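Side-chain contact in galectin (Xenopus laevis, PDB 3WUD), which binds beta-galactosides such as lactose as a proto-type galectin of the skin, close to but distinct from galectin-1: residues 91-96 / 100-105. Residues are numbered along the deposited sequence; the frame is centred on the assembly and turned at random. Where two conformers were deposited one is given.
Sequences CFEYQA and KVKLSD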
loop_
_atom_site.group_PDB
_atom_site.type_symbol
_atom_site.label_atom_id
_atom_site.label_comp_id
_atom_site.label_asym_id
_atom_site.label_seq_id
_atom_site.Cartn_x
_atom_site.Cartn_y
_atom_site.Cartn_z
ATOM N N CYS A 91 13.193 -5.407 2.921
ATOM C CA CYS A 91 13.037 -5.400 1.409
ATOM C C CYS A 91 12.896 -6.837 0.948
ATOM O O CYS A 91 13.647 -7.738 1.338
ATOM C CB CYS A 91 14.141 -4.681 0.529
ATOM S SG CYS A 91 13.346 -3.784 -0.874
ATOM N N PHE A 92 11.927 -7.055 0.107
ATOM C CA PHE A 92 11.724 -8.351 -0.556
ATOM C C PHE A 92 12.080 -8.209 -2.020
ATOM O O PHE A 92 11.413 -7.464 -2.680
ATOM C CB PHE A 92 10.276 -8.782 -0.367
ATOM C CG PHE A 92 9.862 -8.875 1.088
ATOM C CD1 PHE A 92 9.869 -10.095 1.749
ATOM C CD2 PHE A 92 9.375 -7.746 1.723
ATOM C CE1 PHE A 92 9.454 -10.160 3.076
ATOM C CE2 PHE A 92 8.984 -7.805 3.020
ATOM C CZ PHE A 92 9.030 -9.027 3.699
ATOM N N GLU A 93 13.155 -8.864 -2.482
ATOM C CA GLU A 93 13.627 -8.753 -3.852
ATOM C C GLU A 93 13.180 -10.005 -4.570
ATOM O O GLU A 93 13.412 -11.120 -4.071
ATOM C CB GLU A 93 15.149 -8.642 -3.898
ATOM C CG GLU A 93 15.711 -8.739 -5.304
ATOM C CD GLU A 93 17.232 -8.694 -5.339
ATOM O OE1 GLU A 93 17.798 -7.994 -4.489
ATOM O OE2 GLU A 93 17.831 -9.344 -6.243
ATOM N N TYR A 94 12.540 -9.812 -5.714
ATOM C CA TYR A 94 12.050 -10.927 -6.553
ATOM C C TYR A 94 13.036 -11.362 -7.662
ATOM O O TYR A 94 13.331 -10.593 -8.592
ATOM C CB TYR A 94 10.676 -10.500 -7.140
ATOM C CG TYR A 94 9.966 -11.450 -8.086
ATOM C CD1 TYR A 94 10.333 -12.810 -8.234
ATOM C CD2 TYR A 94 8.916 -10.999 -8.835
ATOM C CE1 TYR A 94 9.662 -13.642 -9.144
ATOM C CE2 TYR A 94 8.274 -11.804 -9.727
ATOM C CZ TYR A 94 8.616 -13.134 -9.869
ATOM O OH TYR A 94 7.932 -13.921 -10.817
ATOM N N GLN A 95 13.593 -12.567 -7.505
ATOM C CA GLN A 95 14.370 -13.242 -8.558
ATOM C C GLN A 95 13.636 -14.463 -9.079
ATOM O O GLN A 95 12.628 -14.906 -8.504
ATOM C CB GLN A 95 15.777 -13.625 -8.036
ATOM C CG GLN A 95 16.609 -12.395 -7.620
ATOM C CD GLN A 95 16.876 -11.451 -8.810
ATOM O OE1 GLN A 95 16.853 -11.877 -9.976
ATOM N NE2 GLN A 95 17.118 -10.178 -8.526
ATOM N N ALA A 96 14.130 -14.976 -10.205
ATOM C CA ALA A 96 13.432 -16.018 -10.937
ATOM C C ALA A 96 12.867 -17.111 -10.039
ATOM O O ALA A 96 11.658 -17.375 -10.102
ATOM C CB ALA A 96 14.370 -16.627 -11.984
ATOM N N LYS A 100 14.767 -12.771 -2.168
ATOM C CA LYS A 100 15.841 -12.395 -1.285
ATOM C C LYS A 100 15.245 -11.420 -0.292
ATOM O O LYS A 100 14.645 -10.396 -0.697
ATOM C CB LYS A 100 17.002 -11.775 -2.107
ATOM C CG LYS A 100 18.121 -11.190 -1.279
ATOM C CD LYS A 100 19.105 -10.475 -2.214
ATOM C CE LYS A 100 20.496 -11.059 -2.106
ATOM N NZ LYS A 100 20.514 -12.497 -2.495
ATOM N N VAL A 101 15.387 -11.728 1.002
ATOM C CA VAL A 101 14.812 -10.909 2.076
ATOM C C VAL A 101 15.965 -10.136 2.673
ATOM O O VAL A 101 16.938 -10.773 3.119
ATOM C CB VAL A 101 14.215 -11.735 3.165
ATOM C CG1 VAL A 101 13.672 -10.876 4.297
ATOM C CG2 VAL A 101 13.115 -12.678 2.579
ATOM N N LYS A 102 15.844 -8.823 2.657
ATOM C CA LYS A 102 16.964 -7.914 3.127
ATOM C C LYS A 102 16.491 -7.141 4.342
ATOM O O LYS A 102 15.492 -6.408 4.308
ATOM C CB LYS A 102 17.370 -6.939 1.984
ATOM C CG LYS A 102 17.557 -7.541 0.632
ATOM C CD LYS A 102 17.957 -6.459 -0.378
ATOM C CE LYS A 102 17.779 -6.916 -1.799
ATOM N NZ LYS A 102 17.566 -5.745 -2.686
ATOM N N LEU A 103 17.220 -7.298 5.450
ATOM C CA LEU A 103 16.904 -6.748 6.708
ATOM C C LEU A 103 17.699 -5.443 6.930
ATOM O O LEU A 103 18.732 -5.183 6.230
ATOM C CB LEU A 103 17.180 -7.757 7.786
ATOM C CG LEU A 103 16.404 -9.085 7.603
ATOM C CD1 LEU A 103 16.841 -10.095 8.629
ATOM C CD2 LEU A 103 14.897 -8.830 7.620
ATOM N N SER A 104 17.208 -4.680 7.901
ATOM C CA SER A 104 17.661 -3.328 8.217
ATOM C C SER A 104 19.099 -3.273 8.670
ATOM O O SER A 104 19.738 -2.255 8.506
ATOM C CB SER A 104 16.782 -2.711 9.337
ATOM O OG SER A 104 16.780 -3.522 10.553
ATOM N N ASP A 105 19.609 -4.343 9.248
ATOM C CA ASP A 105 20.993 -4.438 9.699
ATOM C C ASP A 105 21.939 -5.044 8.653
ATOM O O ASP A 105 23.024 -5.463 8.963
ATOM C CB ASP A 105 21.050 -5.224 11.053
ATOM C CG ASP A 105 20.751 -6.717 10.884
ATOM O OD1 ASP A 105 21.065 -7.559 11.779
ATOM O OD2 ASP A 105 20.234 -7.085 9.817
#
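C91 pairs with K102 and E93 with K100 as antiparallel hydrogen-bonded pairs, the strand directions 157° apart and the axes 4.8 Å apart at their closest. Each pair closes a ring of two bonds, C91 N to K102 O with K102 N to C91 O, then E93 N to K100 O with K100 N to E93 O, all 2.8–2.9 Å long. Between them F92 faces V101 as a non-hydrogen-bonded pair, CD1 of the F92 ring lying 4.2 Å from CG2 of V101. Both are buried on the inner face, where F92 also meets F48 of the opposing sheet edge-to-face.

The outer face carries the charges. With CG anti to the backbone N (chi1 171°), the extended chain of E93 runs out over this face, where the straight chain of K102 slants diagonally across it. NZ of K102 and OE1 of E93 form a salt bridge whose hydrogen bond is weak and whose geometry is doubtful, since OE1 is modelled too close to K102 itself. K100 passes alongside E93 with its aliphatic CD, then bends away to a weak hydrogen bond with N110. C91, modelled in two conformers, lies on this same face and is disulfide-linked to C19 on the neighbouring strand. Strands 86-95 and 98-103 thus form a beta hairpin in the galectin beta-sandwich.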